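Local coordinates for peptidoglycan D,D-transpeptidase PbpA (Mycobacterium tuberculosis, PDB 3UN7), which probably cross-links the peptide stems of cell-wall peptidoglycan as a penicillin-binding serine transpeptidase and helps regulate cell length, at residues 326-340 and 353-367. Numbering follows the deposited sequence.
Sequences TIANGGITMRPYLVG and TVRYQQRRAVSPQVA. Unlike the reference sequence in segment 353-367: Arg355 (reference Gly).
Arg360 NH2 is held between two carbonyls, 2.9 Å from Gly330 O across the contact and 2.7 Å from Val362 O in its own segment. Both oxygens lie close to the guanidinium plane, which should limit its rotation, and Ile332 CG1 packs over one face, offset toward the rim. Gly330 ends helix 317-328 as the C-prime residue of a Schellman motif. Gly331 CA then makes a CA-H...O contact with Val362 O, and Ala367 CB from helix 364-379 packs against the turn, 3.5 Å from Gly330 C.

From there a two-stranded antiparallel sheet runs on. Gln358 and Arg359 both face Thr333, a classic beta bulge: Thr333 N donates to Arg359 O and Thr333 O accepts from Gln358 N, and the register has shifted before Arg335 N reaches Tyr356 O. On the face carrying Ile332 and Met334, the Met334 chain, bent at chi2 and chi3 (-62° and -70°), lays SD on Gln357 CG (3.7 Å). Tyr356 CD2 sits above the centre of the Arg335 guanidinium, the two planes 46° apart, and a water joins Arg335 O to Tyr356 N.

Farther along, Thr353 CG2 makes a CH-pi contact over the Tyr337 ring, 3.9 Å from its centroid, while Thr353 N bonds Gly340 O. Backbone bonds thus join the end of helix 317-328 to the start of helix 364-379 through the small sheet and continue to strand 339-343, while one arginine nitrogen serves two carbonyls at the helix end.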
loop_
_atom_site.group_PDB
_atom_site.type_symbol
_atom_site.label_atom_id
_atom_site.label_comp_id
_atom_site.label_asym_id
_atom_site.label_seq_id
_atom_site.Cartn_x
_atom_site.Cartn_y
_atom_site.Cartn_z
ATOM N N THR A 326 -7.316 -5.522 -7.633
ATOM C CA THR A 326 -8.078 -6.734 -7.952
ATOM C C THR A 326 -9.463 -6.432 -8.552
ATOM O O THR A 326 -9.815 -6.965 -9.606
ATOM C CB THR A 326 -8.173 -7.651 -6.697
ATOM O OG1 THR A 326 -6.843 -8.058 -6.337
ATOM C CG2 THR A 326 -9.007 -8.913 -6.955
ATOM N N ILE A 327 -10.231 -5.577 -7.889
ATOM C CA ILE A 327 -11.521 -5.126 -8.408
ATOM C C ILE A 327 -11.305 -4.471 -9.774
ATOM O O ILE A 327 -11.967 -4.832 -10.739
ATOM C CB ILE A 327 -12.235 -4.198 -7.394
ATOM C CG1 ILE A 327 -12.582 -4.996 -6.130
ATOM C CG2 ILE A 327 -13.536 -3.622 -7.964
ATOM C CD1 ILE A 327 -12.782 -4.137 -4.877
ATOM N N ALA A 328 -10.327 -3.565 -9.853
ATOM C CA ALA A 328 -9.987 -2.851 -11.088
ATOM C C ALA A 328 -9.705 -3.794 -12.256
ATOM O O ALA A 328 -10.081 -3.528 -13.403
ATOM C CB ALA A 328 -8.777 -1.944 -10.839
ATOM N N ASN A 329 -9.034 -4.899 -11.953
ATOM C CA ASN A 329 -8.689 -5.909 -12.951
ATOM C C ASN A 329 -9.748 -7.033 -13.096
ATOM O O ASN A 329 -9.409 -8.191 -13.357
ATOM C CB ASN A 329 -7.318 -6.499 -12.588
ATOM C CG ASN A 329 -6.699 -7.296 -13.712
ATOM O OD1 ASN A 329 -6.659 -6.857 -14.866
ATOM N ND2 ASN A 329 -6.185 -8.473 -13.376
ATOM N N GLY A 330 -11.026 -6.701 -12.912
ATOM C CA GLY A 330 -12.107 -7.674 -13.144
ATOM C C GLY A 330 -12.157 -8.861 -12.187
ATOM O O GLY A 330 -12.754 -9.899 -12.514
ATOM N N GLY A 331 -11.566 -8.707 -10.998
ATOM C CA GLY A 331 -11.593 -9.770 -9.963
ATOM C C GLY A 331 -10.333 -10.625 -9.913
ATOM O O GLY A 331 -10.200 -11.509 -9.064
ATOM N N ILE A 332 -9.405 -10.365 -10.826
ATOM C CA ILE A 332 -8.138 -11.106 -10.894
ATOM C C ILE A 332 -7.007 -10.323 -10.221
ATOM O O ILE A 332 -6.740 -9.167 -10.564
ATOM C CB ILE A 332 -7.766 -11.484 -12.354
ATOM C CG1 ILE A 332 -8.783 -12.481 -12.920
ATOM C CG2 ILE A 332 -6.368 -12.088 -12.438
ATOM C CD1 ILE A 332 -8.675 -12.668 -14.449
ATOM N N THR A 333 -6.362 -10.970 -9.254
ATOM C CA THR A 333 -5.224 -10.407 -8.561
ATOM C C THR A 333 -3.935 -10.741 -9.309
ATOM O O THR A 333 -3.594 -11.912 -9.494
ATOM C CB THR A 333 -5.125 -10.918 -7.115
ATOM O OG1 THR A 333 -6.406 -10.814 -6.480
ATOM C CG2 THR A 333 -4.115 -10.071 -6.317
ATOM N N MET A 334 -3.241 -9.699 -9.755
ATOM C CA MET A 334 -1.920 -9.863 -10.332
ATOM C C MET A 334 -0.885 -9.812 -9.207
ATOM O O MET A 334 -1.016 -9.027 -8.264
ATOM C CB MET A 334 -1.657 -8.795 -11.387
ATOM C CG MET A 334 -2.696 -8.784 -12.530
ATOM S SD MET A 334 -2.754 -10.307 -13.486
ATOM C CE MET A 334 -1.196 -10.230 -14.360
ATOM N N ARG A 335 0.124 -10.671 -9.304
ATOM C CA ARG A 335 1.197 -10.710 -8.330
ATOM C C ARG A 335 1.964 -9.388 -8.374
ATOM O O ARG A 335 2.484 -9.006 -9.434
ATOM C CB ARG A 335 2.125 -11.898 -8.621
ATOM C CG ARG A 335 3.321 -12.003 -7.687
ATOM C CD ARG A 335 3.880 -13.410 -7.729
ATOM N NE ARG A 335 2.863 -14.333 -7.230
ATOM C CZ ARG A 335 2.903 -15.662 -7.325
ATOM N NH1 ARG A 335 3.926 -16.278 -7.922
ATOM N NH2 ARG A 335 1.901 -16.371 -6.821
ATOM N N PRO A 336 2.016 -8.672 -7.237
ATOM C CA PRO A 336 2.698 -7.383 -7.284
ATOM C C PRO A 336 4.205 -7.572 -7.345
ATOM O O PRO A 336 4.768 -8.483 -6.718
ATOM C CB PRO A 336 2.275 -6.679 -5.981
ATOM C CG PRO A 336 1.757 -7.728 -5.102
ATOM C CD PRO A 336 1.463 -8.976 -5.900
ATOM N N TYR A 337 4.851 -6.737 -8.134
ATOM C CA TYR A 337 6.297 -6.815 -8.219
ATOM C C TYR A 337 6.893 -5.438 -8.365
ATOM O O TYR A 337 6.254 -4.553 -8.941
ATOM C CB TYR A 337 6.740 -7.740 -9.357
ATOM C CG TYR A 337 6.395 -7.296 -10.769
ATOM C CD1 TYR A 337 7.360 -6.699 -11.585
ATOM C CD2 TYR A 337 5.130 -7.547 -11.319
ATOM C CE1 TYR A 337 7.073 -6.324 -12.890
ATOM C CE2 TYR A 337 4.830 -7.168 -12.630
ATOM C CZ TYR A 337 5.815 -6.556 -13.404
ATOM O OH TYR A 337 5.561 -6.172 -14.697
ATOM N N LEU A 338 8.127 -5.297 -7.854
ATOM C CA LEU A 338 8.855 -4.035 -7.789
ATOM C C LEU A 338 10.020 -4.007 -8.761
ATOM O O LEU A 338 10.535 -2.936 -9.087
ATOM C CB LEU A 338 9.408 -3.845 -6.373
ATOM C CG LEU A 338 10.148 -2.564 -5.998
ATOM C CD1 LEU A 338 9.234 -1.377 -6.286
ATOM C CD2 LEU A 338 10.497 -2.627 -4.484
ATOM N N VAL A 339 10.477 -5.186 -9.184
ATOM C CA VAL A 339 11.635 -5.272 -10.071
ATOM C C VAL A 339 11.204 -5.749 -11.448
ATOM O O VAL A 339 10.762 -6.878 -11.602
ATOM C CB VAL A 339 12.756 -6.145 -9.478
ATOM C CG1 VAL A 339 13.959 -6.239 -10.471
ATOM C CG2 VAL A 339 13.251 -5.526 -8.155
ATOM N N GLY A 340 11.338 -4.878 -12.444
ATOM C CA GLY A 340 10.965 -5.212 -13.826
ATOM C C GLY A 340 12.023 -6.001 -14.563
ATOM O O GLY A 340 11.715 -6.909 -15.342
ATOM N N THR A 353 11.004 -9.690 -15.463
ATOM C CA THR A 353 9.875 -10.204 -14.707
ATOM C C THR A 353 8.667 -10.393 -15.631
ATOM O O THR A 353 8.391 -9.541 -16.470
ATOM C CB THR A 353 9.532 -9.275 -13.535
ATOM O OG1 THR A 353 10.721 -9.032 -12.774
ATOM C CG2 THR A 353 8.484 -9.904 -12.636
ATOM N N VAL A 354 7.989 -11.534 -15.508
ATOM C CA VAL A 354 6.757 -11.790 -16.257
ATOM C C VAL A 354 5.574 -11.672 -15.303
ATOM O O VAL A 354 5.632 -12.171 -14.191
ATOM C CB VAL A 354 6.786 -13.183 -16.969
ATOM C CG1 VAL A 354 7.191 -14.297 -15.998
ATOM C CG2 VAL A 354 5.438 -13.509 -17.614
ATOM N N ARG A 355 4.518 -10.984 -15.731
ATOM C CA ARG A 355 3.302 -10.839 -14.938
ATOM C C ARG A 355 2.643 -12.203 -14.699
ATOM O O ARG A 355 2.714 -13.090 -15.546
ATOM C CB ARG A 355 2.315 -9.892 -15.630
ATOM C CG ARG A 355 2.922 -8.966 -16.683
ATOM C CD ARG A 355 3.721 -7.823 -16.074
ATOM N NE ARG A 355 4.326 -6.867 -17.021
ATOM C CZ ARG A 355 3.821 -6.475 -18.193
ATOM N NH1 ARG A 355 4.481 -5.585 -18.925
ATOM N NH2 ARG A 355 2.665 -6.948 -18.642
ATOM N N TYR A 356 2.006 -12.356 -13.541
ATOM C CA TYR A 356 1.419 -13.624 -13.127
ATOM C C TYR A 356 0.062 -13.386 -12.464
ATOM O O TYR A 356 -0.039 -12.596 -11.525
ATOM C CB TYR A 356 2.354 -14.335 -12.142
ATOM C CG TYR A 356 1.853 -15.674 -11.640
ATOM C CD1 TYR A 356 1.820 -16.787 -12.479
ATOM C CD2 TYR A 356 1.425 -15.831 -10.327
ATOM C CE1 TYR A 356 1.361 -18.030 -12.024
ATOM C CE2 TYR A 356 0.963 -17.065 -9.857
ATOM C CZ TYR A 356 0.936 -18.159 -10.710
ATOM O OH TYR A 356 0.473 -19.378 -10.252
ATOM N N GLN A 357 -0.966 -14.073 -12.967
ATOM C CA GLN A 357 -2.292 -14.088 -12.345
ATOM C C GLN A 357 -2.245 -14.977 -11.111
ATOM O O GLN A 357 -2.201 -16.204 -11.207
ATOM C CB GLN A 357 -3.346 -14.636 -13.298
ATOM C CG GLN A 357 -3.595 -13.807 -14.527
ATOM C CD GLN A 357 -4.794 -14.304 -15.325
ATOM O OE1 GLN A 357 -5.673 -14.997 -14.798
ATOM N NE2 GLN A 357 -4.835 -13.948 -16.595
ATOM N N GLN A 358 -2.252 -14.335 -9.954
ATOM C CA GLN A 358 -2.088 -15.009 -8.678
ATOM C C GLN A 358 -3.345 -15.790 -8.282
ATOM O O GLN A 358 -3.260 -16.955 -7.875
ATOM C CB GLN A 358 -1.756 -13.954 -7.625
ATOM C CG GLN A 358 -1.275 -14.473 -6.307
ATOM C CD GLN A 358 -0.573 -13.386 -5.513
ATOM O OE1 GLN A 358 -1.197 -12.416 -5.063
ATOM N NE2 GLN A 358 0.732 -13.548 -5.332
ATOM N N ARG A 359 -4.504 -15.146 -8.424
ATOM C CA ARG A 359 -5.761 -15.682 -7.906
ATOM C C ARG A 359 -6.958 -14.904 -8.448
ATOM O O ARG A 359 -6.867 -13.697 -8.664
ATOM C CB ARG A 359 -5.734 -15.591 -6.377
ATOM C CG ARG A 359 -6.943 -16.164 -5.669
ATOM C CD ARG A 359 -6.842 -15.896 -4.174
ATOM N NE ARG A 359 -7.289 -17.037 -3.358
ATOM C CZ ARG A 359 -8.513 -17.579 -3.368
ATOM N NH1 ARG A 359 -9.481 -17.124 -4.174
ATOM N NH2 ARG A 359 -8.768 -18.600 -2.562
ATOM N N ARG A 360 -8.073 -15.589 -8.692
ATOM C CA ARG A 360 -9.336 -14.893 -8.884
ATOM C C ARG A 360 -10.025 -14.750 -7.527
ATOM O O ARG A 360 -10.368 -15.751 -6.883
ATOM C CB ARG A 360 -10.261 -15.600 -9.882
ATOM C CG ARG A 360 -11.614 -14.904 -9.996
ATOM C CD ARG A 360 -12.499 -15.420 -11.130
ATOM N NE ARG A 360 -12.129 -14.878 -12.440
ATOM C CZ ARG A 360 -12.342 -13.622 -12.847
ATOM N NH1 ARG A 360 -11.968 -13.268 -14.071
ATOM N NH2 ARG A 360 -12.923 -12.721 -12.050
ATOM N N ALA A 361 -10.222 -13.501 -7.102
ATOM C CA ALA A 361 -10.829 -13.221 -5.808
ATOM C C ALA A 361 -12.346 -13.270 -5.892
ATOM O O ALA A 361 -13.023 -13.709 -4.963
ATOM C CB ALA A 361 -10.387 -11.859 -5.311
ATOM N N VAL A 362 -12.867 -12.821 -7.023
ATOM C CA VAL A 362 -14.281 -12.523 -7.148
ATOM C C VAL A 362 -14.628 -12.629 -8.638
ATOM O O VAL A 362 -13.763 -12.418 -9.493
ATOM C CB VAL A 362 -14.523 -11.101 -6.534
ATOM C CG1 VAL A 362 -14.615 -9.999 -7.597
ATOM C CG2 VAL A 362 -15.665 -11.116 -5.592
ATOM N N SER A 363 -15.876 -12.992 -8.950
ATOM C CA SER A 363 -16.317 -13.154 -10.333
ATOM C C SER A 363 -16.274 -11.796 -11.047
ATOM O O SER A 363 -16.244 -10.757 -10.378
ATOM C CB SER A 363 -17.738 -13.705 -10.356
ATOM O OG SER A 363 -18.642 -12.746 -9.843
ATOM N N PRO A 364 -16.254 -11.788 -12.395
ATOM C CA PRO A 364 -16.284 -10.505 -13.105
ATOM C C PRO A 364 -17.535 -9.687 -12.791
ATOM O O PRO A 364 -17.486 -8.452 -12.770
ATOM C CB PRO A 364 -16.280 -10.920 -14.580
ATOM C CG PRO A 364 -15.623 -12.271 -14.583
ATOM C CD PRO A 364 -16.175 -12.919 -13.336
ATOM N N GLN A 365 -18.642 -10.383 -12.535
ATOM C CA GLN A 365 -19.908 -9.739 -12.213
ATOM C C GLN A 365 -19.826 -9.009 -10.872
ATOM O O GLN A 365 -20.290 -7.872 -10.746
ATOM C CB GLN A 365 -21.060 -10.761 -12.199
ATOM C CG GLN A 365 -21.396 -11.399 -13.554
ATOM C CD GLN A 365 -20.303 -12.339 -14.081
ATOM O OE1 GLN A 365 -19.616 -13.027 -13.314
ATOM N NE2 GLN A 365 -20.145 -12.370 -15.405
ATOM N N VAL A 366 -19.238 -9.662 -9.877
ATOM C CA VAL A 366 -19.081 -9.045 -8.565
ATOM C C VAL A 366 -18.097 -7.872 -8.650
ATOM O O VAL A 366 -18.374 -6.793 -8.126
ATOM C CB VAL A 366 -18.717 -10.094 -7.480
ATOM C CG1 VAL A 366 -18.406 -9.426 -6.146
ATOM C CG2 VAL A 366 -19.886 -11.086 -7.304
ATOM N N ALA A 367 -16.990 -8.071 -9.367
ATOM C CA ALA A 367 -16.008 -7.012 -9.609
ATOM C C ALA A 367 -16.674 -5.776 -10.198
ATOM O O ALA A 367 -16.425 -4.671 -9.738
ATOM C CB ALA A 367 -14.903 -7.506 -10.540
HETATM O O HOH W 1 2.276 -9.900 -11.865
#